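Local coordinates for putative cytochrome P450 120 (Synechocystis sp., PDB 2VE4), which probably works as a heme-containing monooxygenase, binding iron protoporphyrin and using molecular oxygen to oxidise a substrate, at residues G126-Y131 and K402-R407; I210-Q215 and L239-L244; L259-S264 and P428-K433. All coordinates share one frame; numbering follows the deposited sequence.

The three contacts illustrate how one helical fold varies its chemistry with depth. Contacts 1 and 3 are buried, whereas contact 2 lies toward the periphery and is only partly covered. Contacts 2 and 3 share the long helix 241-269, one using its first turn and the other a turn deep inside the molecule, with their centres about 32 Å apart. Contact 1 joins two other helices and touches contact 3 directly, where Phe404 CD2 packs 3.5 Å from Leu263 CD2. Contact 2 is carried by aliphatic side chains; contact 1 sets a valine among apolar groups beside a glutamine and an arginine; contact 3 rests on a serine hydroxyl bonded to a backbone carbonyl.

Contact 1: residues G126-Y131 and K402-R407; sequences GIVQGY and KLFATR
Val128 and Phe404 cross at about a right angle where helix 121-137 passes helix 394-411, the D and L helices that contribute to the four-helix bundle at the core of the cytochrome P450 fold. The local axes approach to 10.2 Å with 38° between their directions. Val128 shows how a branched side chain serves several neighbours at once. Its CG1, set anti to the backbone N (chi1 169°), reaches Phe404 CD1 at 4.1 Å, meeting the ring obliquely, and lies 4.0 Å from Arg407 CB; CG2 turns instead to Leu403 CD2 at 4.2 Å. The side chain of Phe404 also touches Met150 of helix 143-160, tying a third helix to the pair. Beyond the valine, Gln129 bends at chi2 and crosses the arginine nearly perpendicularly, with its amide and the guanidinium planes 54° apart. No hydrogen bond joins these two groups. Arg407 NH2 has a salt bridge to Asp125 and a hydrogen bond to Gln291 O, while Gln129 OE1 is bonded to Gln411 NE2. The other end of the amide rests against the arginine's aliphatic stem, Gln129 NE2 standing 3.2 Å from Arg407 CD.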
loop_
_atom_site.group_PDB
_atom_site.type_symbol
_atom_site.label_atom_id
_atom_site.label_comp_id
_atom_site.label_asym_id
_atom_site.label_seq_id
_atom_site.Cartn_x
_atom_site.Cartn_y
_atom_site.Cartn_z
ATOM N N GLY A 126 2.748 -20.503 8.260
ATOM C CA GLY A 126 4.079 -21.043 8.478
ATOM C C GLY A 126 5.175 -19.996 8.464
ATOM O O GLY A 126 6.130 -20.098 9.229
ATOM N N ILE A 127 5.046 -18.995 7.591
ATOM C CA ILE A 127 6.038 -17.917 7.465
ATOM C C ILE A 127 5.958 -16.917 8.629
ATOM O O ILE A 127 6.997 -16.383 9.093
ATOM C CB ILE A 127 5.939 -17.216 6.078
ATOM C CG1 ILE A 127 6.455 -18.153 4.986
ATOM C CG2 ILE A 127 6.715 -15.899 6.043
ATOM C CD1 ILE A 127 5.765 -17.981 3.655
ATOM N N VAL A 128 4.735 -16.670 9.096
ATOM C CA VAL A 128 4.502 -15.823 10.271
ATOM C C VAL A 128 4.919 -16.575 11.554
ATOM O O VAL A 128 5.633 -16.020 12.389
ATOM C CB VAL A 128 3.035 -15.294 10.324
ATOM C CG1 VAL A 128 2.719 -14.632 11.674
ATOM C CG2 VAL A 128 2.770 -14.313 9.163
ATOM N N GLN A 129 4.503 -17.836 11.682
ATOM C CA GLN A 129 4.973 -18.713 12.763
ATOM C C GLN A 129 6.508 -18.780 12.822
ATOM O O GLN A 129 7.106 -18.612 13.893
ATOM C CB GLN A 129 4.374 -20.126 12.641
ATOM C CG GLN A 129 2.921 -20.236 13.093
ATOM C CD GLN A 129 2.726 -19.780 14.536
ATOM O OE1 GLN A 129 3.128 -20.468 15.482
ATOM N NE2 GLN A 129 2.117 -18.612 14.710
ATOM N N GLY A 130 7.129 -19.001 11.663
ATOM C CA GLY A 130 8.585 -19.039 11.538
ATOM C C GLY A 130 9.275 -17.817 12.115
ATOM O O GLY A 130 10.143 -17.932 12.975
ATOM N N TYR A 131 8.882 -16.646 11.635
ATOM C CA TYR A 131 9.454 -15.387 12.088
ATOM C C TYR A 131 9.147 -15.090 13.553
ATOM O O TYR A 131 9.889 -14.345 14.203
ATOM C CB TYR A 131 8.950 -14.240 11.219
ATOM C CG TYR A 131 9.795 -13.948 10.003
ATOM C CD1 TYR A 131 9.598 -14.641 8.802
ATOM C CD2 TYR A 131 10.780 -12.959 10.042
ATOM C CE1 TYR A 131 10.373 -14.361 7.671
ATOM C CE2 TYR A 131 11.558 -12.676 8.923
ATOM C CZ TYR A 131 11.346 -13.377 7.742
ATOM O OH TYR A 131 12.114 -13.082 6.639
ATOM N N LYS A 402 -4.267 -9.526 9.671
ATOM C CA LYS A 402 -5.166 -10.086 10.652
ATOM C C LYS A 402 -4.575 -11.372 11.196
ATOM O O LYS A 402 -4.597 -11.591 12.395
ATOM C CB LYS A 402 -6.526 -10.358 10.010
ATOM C CG LYS A 402 -7.655 -10.494 10.984
ATOM C CD LYS A 402 -8.942 -10.825 10.256
ATOM C CE LYS A 402 -10.102 -10.737 11.218
ATOM N NZ LYS A 402 -11.407 -10.925 10.531
ATOM N N LEU A 403 -4.048 -12.198 10.297
ATOM C CA LEU A 403 -3.388 -13.441 10.658
ATOM C C LEU A 403 -2.128 -13.192 11.482
ATOM O O LEU A 403 -1.861 -13.919 12.445
ATOM C CB LEU A 403 -3.063 -14.276 9.415
ATOM C CG LEU A 403 -2.254 -15.545 9.739
ATOM C CD1 LEU A 403 -3.156 -16.791 9.909
ATOM C CD2 LEU A 403 -1.150 -15.785 8.717
ATOM N N PHE A 404 -1.373 -12.161 11.108
ATOM C CA PHE A 404 -0.226 -11.705 11.888
ATOM C C PHE A 404 -0.632 -11.205 13.273
ATOM O O PHE A 404 -0.075 -11.660 14.293
ATOM C CB PHE A 404 0.536 -10.607 11.135
ATOM C CG PHE A 404 1.621 -9.941 11.946
ATOM C CD1 PHE A 404 2.859 -10.552 12.118
ATOM C CD2 PHE A 404 1.408 -8.697 12.525
ATOM C CE1 PHE A 404 3.858 -9.922 12.868
ATOM C CE2 PHE A 404 2.395 -8.071 13.262
ATOM C CZ PHE A 404 3.617 -8.680 13.433
ATOM N N ALA A 405 -1.579 -10.262 13.304
ATOM C CA ALA A 405 -2.078 -9.675 14.556
ATOM C C ALA A 405 -2.531 -10.760 15.521
ATOM O O ALA A 405 -2.382 -10.634 16.738
ATOM C CB ALA A 405 -3.233 -8.735 14.276
ATOM N N THR A 406 -3.102 -11.821 14.956
ATOM C CA THR A 406 -3.630 -12.917 15.745
ATOM C C THR A 406 -2.485 -13.744 16.342
ATOM O O THR A 406 -2.424 -13.928 17.550
ATOM C CB THR A 406 -4.584 -13.778 14.907
ATOM O OG1 THR A 406 -5.627 -12.938 14.406
ATOM C CG2 THR A 406 -5.182 -14.883 15.734
ATOM N N ARG A 407 -1.575 -14.208 15.489
ATOM C CA ARG A 407 -0.477 -15.067 15.904
ATOM C C ARG A 407 0.502 -14.364 16.849
ATOM O O ARG A 407 1.091 -15.003 17.731
ATOM C CB ARG A 407 0.238 -15.638 14.679
ATOM C CG ARG A 407 -0.561 -16.713 13.929
ATOM C CD ARG A 407 -1.008 -17.878 14.822
ATOM N NE ARG A 407 -1.295 -19.069 14.021
ATOM C CZ ARG A 407 -1.904 -20.175 14.460
ATOM N NH1 ARG A 407 -2.332 -20.269 15.709
ATOM N NH2 ARG A 407 -2.106 -21.194 13.635
#

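Contact 2: residues I210-Q215 and L239-L244; sequences IIKARQ and LSLPEL
The backbones of 210-215 and 239-244 stand well apart, the CA atoms of Ile211 and Leu244 being 8.3 Å from each other, and the contacts between them are made by side chains. On one side is the last part of helix 192-215; on the other, helix 241-269 begins just after Ser240, which occupies its N-cap position.

Ile211 meets two leucines, using both of its branches. Its CG2 methyl, which the first torsion places opposite the backbone N, touches Leu241 CD1 at 3.9 Å and Leu244 CD1 at 4.0 Å. The longer branch ends in CD1, which settles 4.0 Å from Leu244 CB. Ile211 and Leu241 slide past one another in opposite directions, whereas Ile211 and Leu244 meet aslant; one isoleucine thus packs against two leucines three residues apart on the facing helix.

Toward solvent, where Lys212 and Gln215 are exposed, Leu241 CD1 is the atom that these two residues share with Ile211. Lys212, bent at both chi2 and chi3, crosses the leucine at about a right angle and brings its CE 4.1 Å from Leu241 CD1. Gln215 adds a looser approach, NE2 to Leu241 CD1 at 4.4 Å. No hydrogen bond crosses the contact: it is apolar, van der Waals packing, with a lysine carbon and a glutamine nitrogen lying near the leucine methyl at its outer side.

In P450 terms this is the end of helix G meeting the start of the long central helix. The short helix 224-230 between them in sequence closes the group: its Leu225 touches Ile211, and its Leu228 touches Leu244. Just before that helix, Asp223 forms a salt bridge with Arg214, while Glu243 ties the new helix to Arg104 of helix 98-108.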
loop_
_atom_site.group_PDB
_atom_site.type_symbol
_atom_site.label_atom_id
_atom_site.label_comp_id
_atom_site.label_asym_id
_atom_site.label_seq_id
_atom_site.Cartn_x
_atom_site.Cartn_y
_atom_site.Cartn_z
ATOM N N ILE A 210 12.320 -18.210 -13.631
ATOM C CA ILE A 210 11.231 -18.705 -12.796
ATOM C C ILE A 210 9.999 -19.033 -13.631
ATOM O O ILE A 210 9.337 -20.060 -13.402
ATOM C CB ILE A 210 10.889 -17.686 -11.679
ATOM C CG1 ILE A 210 12.083 -17.562 -10.712
ATOM C CG2 ILE A 210 9.580 -18.065 -10.954
ATOM C CD1 ILE A 210 12.152 -16.263 -9.908
ATOM N N ILE A 211 9.711 -18.164 -14.605
ATOM C CA ILE A 211 8.557 -18.331 -15.483
ATOM C C ILE A 211 8.776 -19.465 -16.496
ATOM O O ILE A 211 7.911 -20.333 -16.629
ATOM C CB ILE A 211 8.148 -17.006 -16.188
ATOM C CG1 ILE A 211 7.649 -16.004 -15.146
ATOM C CG2 ILE A 211 7.062 -17.265 -17.258
ATOM C CD1 ILE A 211 7.726 -14.571 -15.543
ATOM N N LYS A 212 9.921 -19.462 -17.186
ATOM C CA LYS A 212 10.203 -20.477 -18.207
ATOM C C LYS A 212 10.174 -21.899 -17.606
ATOM O O LYS A 212 9.715 -22.842 -18.263
ATOM C CB LYS A 212 11.536 -20.212 -18.934
ATOM C CG LYS A 212 11.714 -18.802 -19.527
ATOM C CD LYS A 212 11.464 -18.714 -21.044
ATOM C CE LYS A 212 10.045 -18.224 -21.371
ATOM N NZ LYS A 212 9.742 -18.276 -22.844
ATOM N N ALA A 213 10.642 -22.030 -16.361
ATOM C CA ALA A 213 10.633 -23.291 -15.606
ATOM C C ALA A 213 9.224 -23.755 -15.218
ATOM O O ALA A 213 8.935 -24.959 -15.187
ATOM C CB ALA A 213 11.498 -23.164 -14.362
ATOM N N ARG A 214 8.357 -22.799 -14.905
ATOM C CA ARG A 214 6.967 -23.088 -14.583
ATOM C C ARG A 214 6.143 -23.415 -15.847
ATOM O O ARG A 214 5.198 -24.212 -15.802
ATOM C CB ARG A 214 6.366 -21.928 -13.782
ATOM C CG ARG A 214 4.881 -22.062 -13.488
ATOM C CD ARG A 214 4.604 -22.901 -12.275
ATOM N NE ARG A 214 4.560 -22.074 -11.080
ATOM C CZ ARG A 214 3.447 -21.682 -10.470
ATOM N NH1 ARG A 214 2.249 -22.043 -10.919
ATOM N NH2 ARG A 214 3.545 -20.928 -9.384
ATOM N N GLN A 215 6.520 -22.808 -16.968
ATOM C CA GLN A 215 5.918 -23.098 -18.257
ATOM C C GLN A 215 6.103 -24.575 -18.629
ATOM O O GLN A 215 5.273 -25.155 -19.331
ATOM C CB GLN A 215 6.526 -22.202 -19.340
ATOM C CG GLN A 215 6.065 -20.727 -19.310
ATOM C CD GLN A 215 6.740 -19.869 -20.377
ATOM O OE1 GLN A 215 7.527 -20.363 -21.186
ATOM N NE2 GLN A 215 6.433 -18.578 -20.385
ATOM N N LEU A 239 -0.821 -13.539 -22.008
ATOM C CA LEU A 239 0.055 -12.405 -21.670
ATOM C C LEU A 239 1.444 -12.751 -22.144
ATOM O O LEU A 239 1.876 -13.902 -22.017
ATOM C CB LEU A 239 0.074 -12.130 -20.177
ATOM C CG LEU A 239 -1.315 -12.010 -19.579
ATOM C CD1 LEU A 239 -1.279 -12.254 -18.075
ATOM C CD2 LEU A 239 -1.914 -10.666 -19.931
ATOM N N SER A 240 2.106 -11.773 -22.744
ATOM C CA SER A 240 3.448 -11.935 -23.253
ATOM C C SER A 240 4.409 -12.007 -22.085
ATOM O O SER A 240 4.032 -11.745 -20.946
ATOM C CB SER A 240 3.836 -10.771 -24.193
ATOM O OG SER A 240 4.098 -9.581 -23.467
ATOM N N LEU A 241 5.650 -12.365 -22.379
ATOM C CA LEU A 241 6.649 -12.554 -21.348
ATOM C C LEU A 241 7.105 -11.275 -20.617
ATOM O O LEU A 241 7.208 -11.292 -19.389
ATOM C CB LEU A 241 7.842 -13.336 -21.893
ATOM C CG LEU A 241 8.918 -13.637 -20.858
ATOM C CD1 LEU A 241 8.485 -14.717 -19.874
ATOM C CD2 LEU A 241 10.188 -14.028 -21.610
ATOM N N PRO A 242 7.406 -10.186 -21.354
ATOM C CA PRO A 242 7.647 -8.919 -20.644
ATOM C C PRO A 242 6.500 -8.516 -19.697
ATOM O O PRO A 242 6.762 -8.073 -18.581
ATOM C CB PRO A 242 7.805 -7.895 -21.780
ATOM C CG PRO A 242 8.263 -8.702 -22.967
ATOM C CD PRO A 242 7.556 -10.032 -22.820
ATOM N N GLU A 243 5.252 -8.698 -20.125
ATOM C CA GLU A 243 4.088 -8.413 -19.287
ATOM C C GLU A 243 3.989 -9.248 -18.014
ATOM O O GLU A 243 3.783 -8.689 -16.945
ATOM C CB GLU A 243 2.792 -8.522 -20.085
ATOM C CG GLU A 243 1.581 -8.363 -19.195
ATOM C CD GLU A 243 0.385 -7.801 -19.893
ATOM O OE1 GLU A 243 0.349 -7.781 -21.144
ATOM O OE2 GLU A 243 -0.530 -7.379 -19.176
ATOM N N LEU A 244 4.121 -10.571 -18.126
ATOM C CA LEU A 244 4.166 -11.444 -16.956
ATOM C C LEU A 244 5.165 -10.913 -15.933
ATOM O O LEU A 244 4.862 -10.828 -14.744
ATOM C CB LEU A 244 4.549 -12.885 -17.339
ATOM C CG LEU A 244 3.527 -13.667 -18.169
ATOM C CD1 LEU A 244 4.062 -15.026 -18.621
ATOM C CD2 LEU A 244 2.197 -13.800 -17.430
#

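Contact 3: residues L259-S264 and P428-K433; sequences LTSALS and PSPRPK. With HEM (protoporphyrin IX containing Fe), chain C.
Ser261 and Pro430 join the long central helix of the cytochrome P450 fold, here 241-269, to the loop that leads into the short, weakly bonded strand 431-432, which pairs antiparallel with 424-425 in a hairpin near the C-terminus. Ser261 donates a 2.9 Å hydrogen bond from OG to Pro430 O, its chi1 of 173° turning OG away from the backbone N. The donor lies in the carbonyl plane, on a lone pair, with a C=O...O angle of 135°. Ser261 CB meanwhile packs 3.7 Å from Ser429 CB; the hydroxyl of Ser429 turns to a different partner, the carbonyl of Pro317. Replacing Ser261 by an alanine removes the hydroxyl and would probably leave the Pro430 carbonyl without its serine donor, weakening the tie between helix and loop. One turn on, Ser264 has an unusual chi1 of 107°, well away from a staggered position, which brings OG within 3.8 Å of Pro432 CD and into a weak 3.2 Å bond from Ser264 OG to Ser261 O. The helix serves the cofactor with another of its sides: the CB atoms of Leu259 and Ala262 point away from the loop, and Ala262 CB lies 3.9 Å from the heme vinyl carbon CBB.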
loop_
_atom_site.group_PDB
_atom_site.type_symbol
_atom_site.label_atom_id
_atom_site.label_comp_id
_atom_site.label_asym_id
_atom_site.label_seq_id
_atom_site.Cartn_x
_atom_site.Cartn_y
_atom_site.Cartn_z
ATOM N N LEU A 259 2.240 -2.656 3.093
ATOM C CA LEU A 259 1.915 -3.651 4.120
ATOM C C LEU A 259 2.910 -3.671 5.285
ATOM O O LEU A 259 2.516 -3.928 6.429
ATOM C CB LEU A 259 1.714 -5.049 3.513
ATOM C CG LEU A 259 1.095 -6.123 4.413
ATOM C CD1 LEU A 259 -0.151 -5.616 5.040
ATOM C CD2 LEU A 259 0.839 -7.380 3.620
ATOM N N THR A 260 4.184 -3.403 5.001
ATOM C CA THR A 260 5.212 -3.323 6.048
ATOM C C THR A 260 4.844 -2.196 7.011
ATOM O O THR A 260 4.846 -2.378 8.241
ATOM C CB THR A 260 6.634 -3.096 5.436
ATOM O OG1 THR A 260 6.991 -4.230 4.644
ATOM C CG2 THR A 260 7.683 -2.912 6.517
ATOM N N SER A 261 4.495 -1.047 6.430
ATOM C CA SER A 261 4.060 0.116 7.195
ATOM C C SER A 261 2.854 -0.187 8.086
ATOM O O SER A 261 2.860 0.156 9.275
ATOM C CB SER A 261 3.748 1.270 6.253
ATOM O OG SER A 261 3.166 2.348 6.945
ATOM N N ALA A 262 1.827 -0.813 7.498
ATOM C CA ALA A 262 0.615 -1.236 8.197
ATOM C C ALA A 262 0.917 -2.137 9.384
ATOM O O ALA A 262 0.376 -1.915 10.465
ATOM C CB ALA A 262 -0.338 -1.949 7.236
ATOM N N LEU A 263 1.752 -3.160 9.180
ATOM C CA LEU A 263 2.137 -4.060 10.279
ATOM C C LEU A 263 2.961 -3.310 11.334
ATOM O O LEU A 263 2.709 -3.458 12.534
ATOM C CB LEU A 263 2.925 -5.275 9.789
ATOM C CG LEU A 263 2.265 -6.230 8.798
ATOM C CD1 LEU A 263 3.320 -7.111 8.150
ATOM C CD2 LEU A 263 1.147 -7.068 9.435
ATOM N N SER A 264 3.926 -2.498 10.894
ATOM C CA SER A 264 4.720 -1.724 11.846
ATOM C C SER A 264 3.765 -0.927 12.730
ATOM O O SER A 264 3.824 -1.048 13.953
ATOM C CB SER A 264 5.776 -0.826 11.163
ATOM O OG SER A 264 5.443 0.567 11.191
ATOM N N PRO A 428 8.746 6.947 2.044
ATOM C CA PRO A 428 7.573 6.768 1.193
ATOM C C PRO A 428 6.334 6.308 1.968
ATOM O O PRO A 428 5.236 6.735 1.633
ATOM C CB PRO A 428 8.025 5.703 0.202
ATOM C CG PRO A 428 8.995 4.892 0.963
ATOM C CD PRO A 428 9.659 5.792 1.960
ATOM N N SER A 429 6.520 5.453 2.981
ATOM C CA SER A 429 5.455 5.044 3.908
ATOM C C SER A 429 5.825 5.322 5.378
ATOM O O SER A 429 6.989 5.148 5.768
ATOM C CB SER A 429 5.117 3.559 3.734
ATOM O OG SER A 429 4.105 3.359 2.756
ATOM N N PRO A 430 4.834 5.751 6.197
ATOM C CA PRO A 430 5.046 6.035 7.614
ATOM C C PRO A 430 5.750 4.912 8.388
ATOM O O PRO A 430 5.369 3.740 8.307
ATOM C CB PRO A 430 3.629 6.275 8.127
ATOM C CG PRO A 430 2.906 6.811 6.954
ATOM C CD PRO A 430 3.436 6.029 5.802
ATOM N N ARG A 431 6.772 5.309 9.145
ATOM C CA ARG A 431 7.724 4.402 9.770
ATOM C C ARG A 431 8.401 5.139 10.925
ATOM O O ARG A 431 8.914 6.245 10.735
ATOM C CB ARG A 431 8.747 3.986 8.714
ATOM C CG ARG A 431 10.101 3.487 9.189
ATOM C CD ARG A 431 11.071 3.541 8.014
ATOM N NE ARG A 431 10.375 3.223 6.763
ATOM C CZ ARG A 431 10.808 3.513 5.536
ATOM N NH1 ARG A 431 11.962 4.146 5.356
ATOM N NH2 ARG A 431 10.074 3.167 4.480
ATOM N N PRO A 432 8.384 4.554 12.132
ATOM C CA PRO A 432 9.118 5.170 13.240
ATOM C C PRO A 432 10.602 5.408 12.894
ATOM O O PRO A 432 11.250 4.525 12.333
ATOM C CB PRO A 432 8.968 4.148 14.381
ATOM C CG PRO A 432 8.493 2.876 13.721
ATOM C CD PRO A 432 7.687 3.327 12.549
ATOM N N LYS A 433 11.120 6.597 13.211
ATOM C CA LYS A 433 12.516 6.958 12.889
ATOM C C LYS A 433 13.558 5.988 13.436
ATOM O O LYS A 433 14.492 5.638 12.733
ATOM C CB LYS A 433 12.846 8.408 13.283
ATOM C CG LYS A 433 12.112 9.447 12.442
ATOM C CD LYS A 433 12.774 10.806 12.485
ATOM C CE LYS A 433 12.157 11.737 11.429
ATOM N NZ LYS A 433 12.892 13.037 11.248
HETATM C CHA HEM C . -3.212 0.585 -5.217
HETATM C CHB HEM C . -3.186 1.324 -0.439
HETATM C CHC HEM C . -1.421 -3.158 0.315
HETATM C CHD HEM C . -1.902 -4.028 -4.451
HETATM C C1A HEM C . -3.401 1.172 -3.986
HETATM C C2A HEM C . -3.983 2.473 -3.717
HETATM C C3A HEM C . -3.986 2.668 -2.389
HETATM C C4A HEM C . -3.386 1.512 -1.778
HETATM C CMA HEM C . -4.505 3.905 -1.628
HETATM C CAA HEM C . -4.550 3.448 -4.761
HETATM C CBA HEM C . -3.449 4.191 -5.508
HETATM C CGA HEM C . -4.020 5.478 -6.046
HETATM O O1A HEM C . -4.919 6.046 -5.406
HETATM O O2A HEM C . -3.606 5.967 -7.115
HETATM C C1B HEM C . -2.741 0.149 0.154
HETATM C C2B HEM C . -2.728 -0.082 1.583
HETATM C C3B HEM C . -2.234 -1.293 1.814
HETATM C C4B HEM C . -1.920 -1.897 0.530
HETATM C CMB HEM C . -3.176 0.883 2.692
HETATM C CAB HEM C . -2.127 -1.841 3.264
HETATM C CBB HEM C . -1.427 -2.918 3.591
HETATM C C1C HEM C . -1.400 -3.792 -0.905
HETATM C C2C HEM C . -0.967 -5.147 -1.179
HETATM C C3C HEM C . -1.100 -5.372 -2.501
HETATM C C4C HEM C . -1.633 -4.169 -3.098
HETATM C CMC HEM C . -0.465 -6.136 -0.110
HETATM C CAC HEM C . -0.790 -6.642 -3.343
HETATM C CBC HEM C . -0.677 -7.847 -2.774
HETATM C C1D HEM C . -2.222 -2.883 -5.142
HETATM C C2D HEM C . -2.259 -2.722 -6.596
HETATM C C3D HEM C . -2.661 -1.274 -6.822
HETATM C C4D HEM C . -2.816 -0.709 -5.489
HETATM C CMD HEM C . -1.980 -3.723 -7.736
HETATM C CAD HEM C . -2.854 -0.624 -8.219
HETATM C CBD HEM C . -4.295 -0.888 -8.654
HETATM C CGD HEM C . -4.589 -0.336 -10.028
HETATM O O1D HEM C . -5.619 -0.767 -10.620
HETATM O O2D HEM C . -3.803 0.522 -10.548
HETATM N NA HEM C . -3.045 0.619 -2.781
HETATM N NB HEM C . -2.248 -0.990 -0.477
HETATM N NC HEM C . -1.804 -3.235 -2.091
HETATM N ND HEM C . -2.540 -1.687 -4.540
HETATM FE FE HEM C . -2.504 -1.482 -2.537
#